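Local atomic coordinates of TIGR00266 family protein (Pseudomonas aeruginosa, PDB entry 1YOX), a protein that is of unknown function but belongs to the AIM24 family, which is grouped with the cupins. Residues V20-E33 with S118-I130. Residues are numbered along the deposited sequence; the frame is centred on the assembly and turned at random.
Sequences VEIELDPGETVIAE and SFLCAAYGTRVGI
Strands 29-32 and 119-123 are the central neighbours in a six-stranded antiparallel sheet, flanked by strands 78-82 and 156-162, and Ile31 and Ala122 form a hydrogen-bonded pair: Ile31 N gives a nearly straight bond to Ala122 O (2.7 Å), and Ala122 N returns one to Ile31 O (2.9 Å). A third bond, Tyr124 N to Thr29 O at 3.0 Å, carries the pairing to the start of a type II turn. In that turn Ala123 O takes both the backbone N and the hydroxyl of Thr126, and Gly125 holds the third position with positive phi (99°), where a CB would run into the carbonyl O of Tyr124.

Ile31 spreads its branches over the face it shares with Ala122. CG1 stands between the backbone N and the carbonyl carbon (chi1 68°), which lays it along Ala122, whose lone methyl leaves room for the branched chain; CD1 reaches Val128 CG2 (4.2 Å), and CG2 meets the edge of the Tyr124 ring at CD1. Tyr124 runs side by side with Thr29, CB to CB 3.5 Å, while the Thr29 hydroxyl bonds to Thr81 on the next strand.

The other face carries Ala32 and Cys121, whose CB atoms pack at 3.8 Å. Cys121 SG meets Val20 CG1 (3.8 Å) and Ile22 CD1 from strand 20-24, which belongs to a second sheet, and Leu120 CD2 also packs on Val20. Leu120 and Cys121 form a classic beta bulge facing Phe158 of strand 156-162, whose side chain also touches Val20 and Ile22.

The chemistry divides by direction: backbone bonds join the strands edge to edge, while apolar side chains and the sulfur of Cys121 meet between the two sheets through contacts that have no directional demand.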
loop_
_atom_site.group_PDB
_atom_site.type_symbol
_atom_site.label_atom_id
_atom_site.label_comp_id
_atom_site.label_asym_id
_atom_site.label_seq_id
_atom_site.Cartn_x
_atom_site.Cartn_y
_atom_site.Cartn_z
ATOM N N VAL C 20 -9.138 -9.792 -7.417
ATOM C CA VAL C 20 -10.335 -10.395 -7.935
ATOM C C VAL C 20 -10.052 -11.743 -8.576
ATOM O O VAL C 20 -9.315 -11.856 -9.546
ATOM C CB VAL C 20 -11.136 -9.439 -8.889
ATOM C CG1 VAL C 20 -10.370 -9.172 -10.168
ATOM C CG2 VAL C 20 -12.507 -10.048 -9.195
ATOM N N GLU C 21 -10.646 -12.775 -8.005
ATOM C CA GLU C 21 -10.501 -14.107 -8.545
ATOM C C GLU C 21 -11.755 -14.386 -9.353
ATOM O O GLU C 21 -12.854 -14.479 -8.808
ATOM C CB GLU C 21 -10.291 -15.152 -7.448
ATOM C CG GLU C 21 -9.903 -16.518 -8.016
ATOM C CD GLU C 21 -10.204 -17.664 -7.075
ATOM O OE1 GLU C 21 -9.277 -18.106 -6.368
ATOM O OE2 GLU C 21 -11.375 -18.107 -7.016
ATOM N N ILE C 22 -11.563 -14.482 -10.658
ATOM C CA ILE C 22 -12.613 -14.713 -11.629
ATOM C C ILE C 22 -12.746 -16.210 -11.854
ATOM O O ILE C 22 -11.767 -16.898 -12.135
ATOM C CB ILE C 22 -12.268 -14.061 -12.988
ATOM C CG1 ILE C 22 -11.929 -12.550 -12.828
ATOM C CG2 ILE C 22 -13.395 -14.344 -14.030
ATOM C CD1 ILE C 22 -13.110 -11.642 -12.463
ATOM N N GLU C 23 -13.977 -16.703 -11.708
ATOM C CA GLU C 23 -14.304 -18.101 -11.960
ATOM C C GLU C 23 -14.841 -18.239 -13.387
ATOM O O GLU C 23 -15.872 -17.661 -13.720
ATOM C CB GLU C 23 -15.337 -18.576 -10.938
ATOM C CG GLU C 23 -15.725 -20.039 -11.097
ATOM C CD GLU C 23 -16.530 -20.529 -9.927
ATOM O OE1 GLU C 23 -15.917 -20.783 -8.860
ATOM O OE2 GLU C 23 -17.776 -20.634 -10.065
ATOM N N LEU C 24 -14.118 -18.986 -14.210
ATOM C CA LEU C 24 -14.466 -19.197 -15.617
ATOM C C LEU C 24 -15.099 -20.580 -15.835
ATOM O O LEU C 24 -14.460 -21.587 -15.543
ATOM C CB LEU C 24 -13.189 -19.090 -16.474
ATOM C CG LEU C 24 -12.733 -17.799 -17.196
ATOM C CD1 LEU C 24 -13.314 -16.525 -16.624
ATOM C CD2 LEU C 24 -11.242 -17.698 -17.353
ATOM N N ASP C 25 -16.345 -20.631 -16.338
ATOM C CA ASP C 25 -16.908 -21.894 -16.872
ATOM C C ASP C 25 -16.282 -22.259 -18.224
ATOM O O ASP C 25 -15.651 -21.397 -18.871
ATOM C CB ASP C 25 -18.429 -21.838 -16.931
ATOM C CG ASP C 25 -19.045 -21.564 -15.560
ATOM O OD1 ASP C 25 -18.552 -22.131 -14.555
ATOM O OD2 ASP C 25 -19.998 -20.753 -15.481
ATOM N N PRO C 26 -16.371 -23.550 -18.641
ATOM C CA PRO C 26 -15.756 -23.918 -19.913
ATOM C C PRO C 26 -16.227 -23.017 -21.051
ATOM O O PRO C 26 -17.410 -22.702 -21.134
ATOM C CB PRO C 26 -16.243 -25.347 -20.124
ATOM C CG PRO C 26 -16.388 -25.872 -18.752
ATOM C CD PRO C 26 -16.958 -24.728 -17.969
ATOM N N GLY C 27 -15.291 -22.572 -21.884
ATOM C CA GLY C 27 -15.602 -21.659 -22.983
ATOM C C GLY C 27 -15.680 -20.182 -22.616
ATOM O O GLY C 27 -15.732 -19.362 -23.520
ATOM N N GLU C 28 -15.674 -19.836 -21.314
ATOM C CA GLU C 28 -15.855 -18.431 -20.856
ATOM C C GLU C 28 -14.567 -17.590 -20.880
ATOM O O GLU C 28 -13.462 -18.124 -20.839
ATOM C CB GLU C 28 -16.480 -18.370 -19.452
ATOM C CG GLU C 28 -17.928 -18.853 -19.353
ATOM C CD GLU C 28 -18.592 -18.426 -18.041
ATOM O OE1 GLU C 28 -17.880 -18.268 -17.019
ATOM O OE2 GLU C 28 -19.832 -18.232 -18.028
ATOM N N THR C 29 -14.702 -16.273 -20.936
ATOM C CA THR C 29 -13.516 -15.419 -21.110
ATOM C C THR C 29 -13.560 -14.142 -20.289
ATOM O O THR C 29 -14.609 -13.549 -20.113
ATOM C CB THR C 29 -13.254 -15.102 -22.594
ATOM O OG1 THR C 29 -13.067 -16.335 -23.283
ATOM C CG2 THR C 29 -11.980 -14.230 -22.793
ATOM N N VAL C 30 -12.399 -13.758 -19.768
ATOM C CA VAL C 30 -12.214 -12.471 -19.111
ATOM C C VAL C 30 -11.060 -11.703 -19.794
ATOM O O VAL C 30 -10.070 -12.305 -20.263
ATOM C CB VAL C 30 -12.018 -12.637 -17.587
ATOM C CG1 VAL C 30 -10.685 -13.361 -17.250
ATOM C CG2 VAL C 30 -12.137 -11.313 -16.868
ATOM N N ILE C 31 -11.225 -10.384 -19.889
ATOM C CA ILE C 31 -10.214 -9.540 -20.506
ATOM C C ILE C 31 -9.549 -8.649 -19.457
ATOM O O ILE C 31 -10.196 -8.128 -18.554
ATOM C CB ILE C 31 -10.737 -8.782 -21.763
ATOM C CG1 ILE C 31 -11.778 -7.724 -21.416
ATOM C CG2 ILE C 31 -11.332 -9.774 -22.779
ATOM C CD1 ILE C 31 -12.187 -6.852 -22.651
ATOM N N ALA C 32 -8.236 -8.539 -19.551
ATOM C CA ALA C 32 -7.454 -7.819 -18.567
ATOM C C ALA C 32 -6.142 -7.392 -19.207
ATOM O O ALA C 32 -5.705 -7.989 -20.186
ATOM C CB ALA C 32 -7.165 -8.729 -17.390
ATOM N N GLU C 33 -5.500 -6.376 -18.661
ATOM C CA GLU C 33 -4.093 -6.157 -19.023
ATOM C C GLU C 33 -3.285 -7.273 -18.322
ATOM O O GLU C 33 -3.545 -7.614 -17.157
ATOM C CB GLU C 33 -3.630 -4.710 -18.711
ATOM C CG GLU C 33 -2.231 -4.372 -19.167
ATOM C CD GLU C 33 -1.190 -5.048 -18.292
ATOM O OE1 GLU C 33 -1.255 -4.892 -17.039
ATOM O OE2 GLU C 33 -0.319 -5.751 -18.853
ATOM N N SER C 118 -7.027 2.596 -13.357
ATOM C CA SER C 118 -8.043 2.015 -12.537
ATOM C C SER C 118 -8.736 0.794 -13.143
ATOM O O SER C 118 -9.279 -0.015 -12.406
ATOM C CB SER C 118 -9.061 3.071 -12.154
ATOM O OG SER C 118 -8.683 3.718 -10.958
ATOM N N PHE C 119 -8.752 0.662 -14.465
ATOM C CA PHE C 119 -9.284 -0.556 -15.071
ATOM C C PHE C 119 -8.542 -1.819 -14.579
ATOM O O PHE C 119 -7.320 -1.896 -14.656
ATOM C CB PHE C 119 -9.284 -0.478 -16.608
ATOM C CG PHE C 119 -9.747 -1.748 -17.267
ATOM C CD1 PHE C 119 -11.106 -2.050 -17.347
ATOM C CD2 PHE C 119 -8.827 -2.680 -17.750
ATOM C CE1 PHE C 119 -11.551 -3.254 -17.949
ATOM C CE2 PHE C 119 -9.270 -3.891 -18.347
ATOM C CZ PHE C 119 -10.626 -4.165 -18.445
ATOM N N LEU C 120 -9.277 -2.794 -14.060
ATOM C CA LEU C 120 -8.679 -4.074 -13.631
ATOM C C LEU C 120 -8.991 -5.247 -14.581
ATOM O O LEU C 120 -8.076 -5.845 -15.164
ATOM C CB LEU C 120 -9.066 -4.421 -12.183
ATOM C CG LEU C 120 -8.414 -5.678 -11.614
ATOM C CD1 LEU C 120 -6.895 -5.651 -11.893
ATOM C CD2 LEU C 120 -8.695 -5.799 -10.130
ATOM N N CYS C 121 -10.264 -5.602 -14.716
ATOM C CA CYS C 121 -10.666 -6.571 -15.749
ATOM C C CYS C 121 -12.148 -6.495 -16.055
ATOM O O CYS C 121 -12.917 -5.824 -15.345
ATOM C CB CYS C 121 -10.297 -8.013 -15.361
ATOM S SG CYS C 121 -11.004 -8.466 -13.824
ATOM N N ALA C 122 -12.538 -7.179 -17.126
ATOM C CA ALA C 122 -13.927 -7.202 -17.542
ATOM C C ALA C 122 -14.278 -8.504 -18.257
ATOM O O ALA C 122 -13.411 -9.189 -18.834
ATOM C CB ALA C 122 -14.198 -6.055 -18.434
ATOM N N ALA C 123 -15.573 -8.813 -18.220
ATOM C CA ALA C 123 -16.162 -9.918 -18.953
ATOM C C ALA C 123 -15.921 -9.740 -20.440
ATOM O O ALA C 123 -16.014 -8.618 -20.966
ATOM C CB ALA C 123 -17.646 -9.982 -18.658
ATOM N N TYR C 124 -15.587 -10.840 -21.113
ATOM C CA TYR C 124 -15.568 -10.852 -22.567
ATOM C C TYR C 124 -16.897 -10.280 -23.082
ATOM O O TYR C 124 -17.956 -10.542 -22.499
ATOM C CB TYR C 124 -15.311 -12.263 -23.123
ATOM C CG TYR C 124 -15.115 -12.248 -24.624
ATOM C CD1 TYR C 124 -14.090 -11.487 -25.195
ATOM C CD2 TYR C 124 -15.984 -12.941 -25.480
ATOM C CE1 TYR C 124 -13.913 -11.427 -26.591
ATOM C CE2 TYR C 124 -15.824 -12.888 -26.885
ATOM C CZ TYR C 124 -14.783 -12.126 -27.429
ATOM O OH TYR C 124 -14.575 -12.052 -28.788
ATOM N N GLY C 125 -16.832 -9.473 -24.142
ATOM C CA GLY C 125 -18.003 -8.742 -24.646
ATOM C C GLY C 125 -18.050 -7.286 -24.192
ATOM O O GLY C 125 -18.805 -6.467 -24.748
ATOM N N THR C 126 -17.257 -6.953 -23.173
ATOM C CA THR C 126 -17.095 -5.567 -22.785
ATOM C C THR C 126 -16.417 -4.863 -23.935
ATOM O O THR C 126 -15.451 -5.366 -24.523
ATOM C CB THR C 126 -16.276 -5.384 -21.511
ATOM O OG1 THR C 126 -16.856 -6.159 -20.442
ATOM C CG2 THR C 126 -16.245 -3.894 -21.121
ATOM N N ARG C 127 -16.973 -3.710 -24.279
ATOM C CA ARG C 127 -16.390 -2.850 -25.273
ATOM C C ARG C 127 -15.561 -1.804 -24.518
ATOM O O ARG C 127 -16.101 -1.034 -23.710
ATOM C CB ARG C 127 -17.501 -2.249 -26.142
ATOM C CG ARG C 127 -18.221 -3.342 -26.962
ATOM C CD ARG C 127 -19.515 -2.870 -27.652
ATOM N NE ARG C 127 -20.652 -2.741 -26.735
ATOM C CZ ARG C 127 -21.344 -1.613 -26.552
ATOM N NH1 ARG C 127 -21.027 -0.508 -27.237
ATOM N NH2 ARG C 127 -22.370 -1.591 -25.694
ATOM N N VAL C 128 -14.251 -1.840 -24.757
ATOM C CA VAL C 128 -13.280 -0.945 -24.113
ATOM C C VAL C 128 -12.720 0.065 -25.105
ATOM O O VAL C 128 -11.983 -0.297 -26.027
ATOM C CB VAL C 128 -12.081 -1.739 -23.482
ATOM C CG1 VAL C 128 -10.988 -0.776 -22.953
ATOM C CG2 VAL C 128 -12.570 -2.666 -22.380
ATOM N N GLY C 129 -13.059 1.327 -24.914
ATOM C CA GLY C 129 -12.483 2.374 -25.747
ATOM C C GLY C 129 -11.911 3.519 -24.933
ATOM O O GLY C 129 -12.013 3.524 -23.699
ATOM N N ILE C 130 -11.327 4.488 -25.643
ATOM C CA ILE C 130 -10.814 5.718 -25.048
ATOM C C ILE C 130 -11.849 6.836 -25.165
ATOM O O ILE C 130 -12.313 7.164 -26.261
ATOM C CB ILE C 130 -9.526 6.181 -25.745
ATOM C CG1 ILE C 130 -8.418 5.167 -25.561
ATOM C CG2 ILE C 130 -9.064 7.541 -25.213
ATOM C CD1 ILE C 130 -7.297 5.362 -26.549
#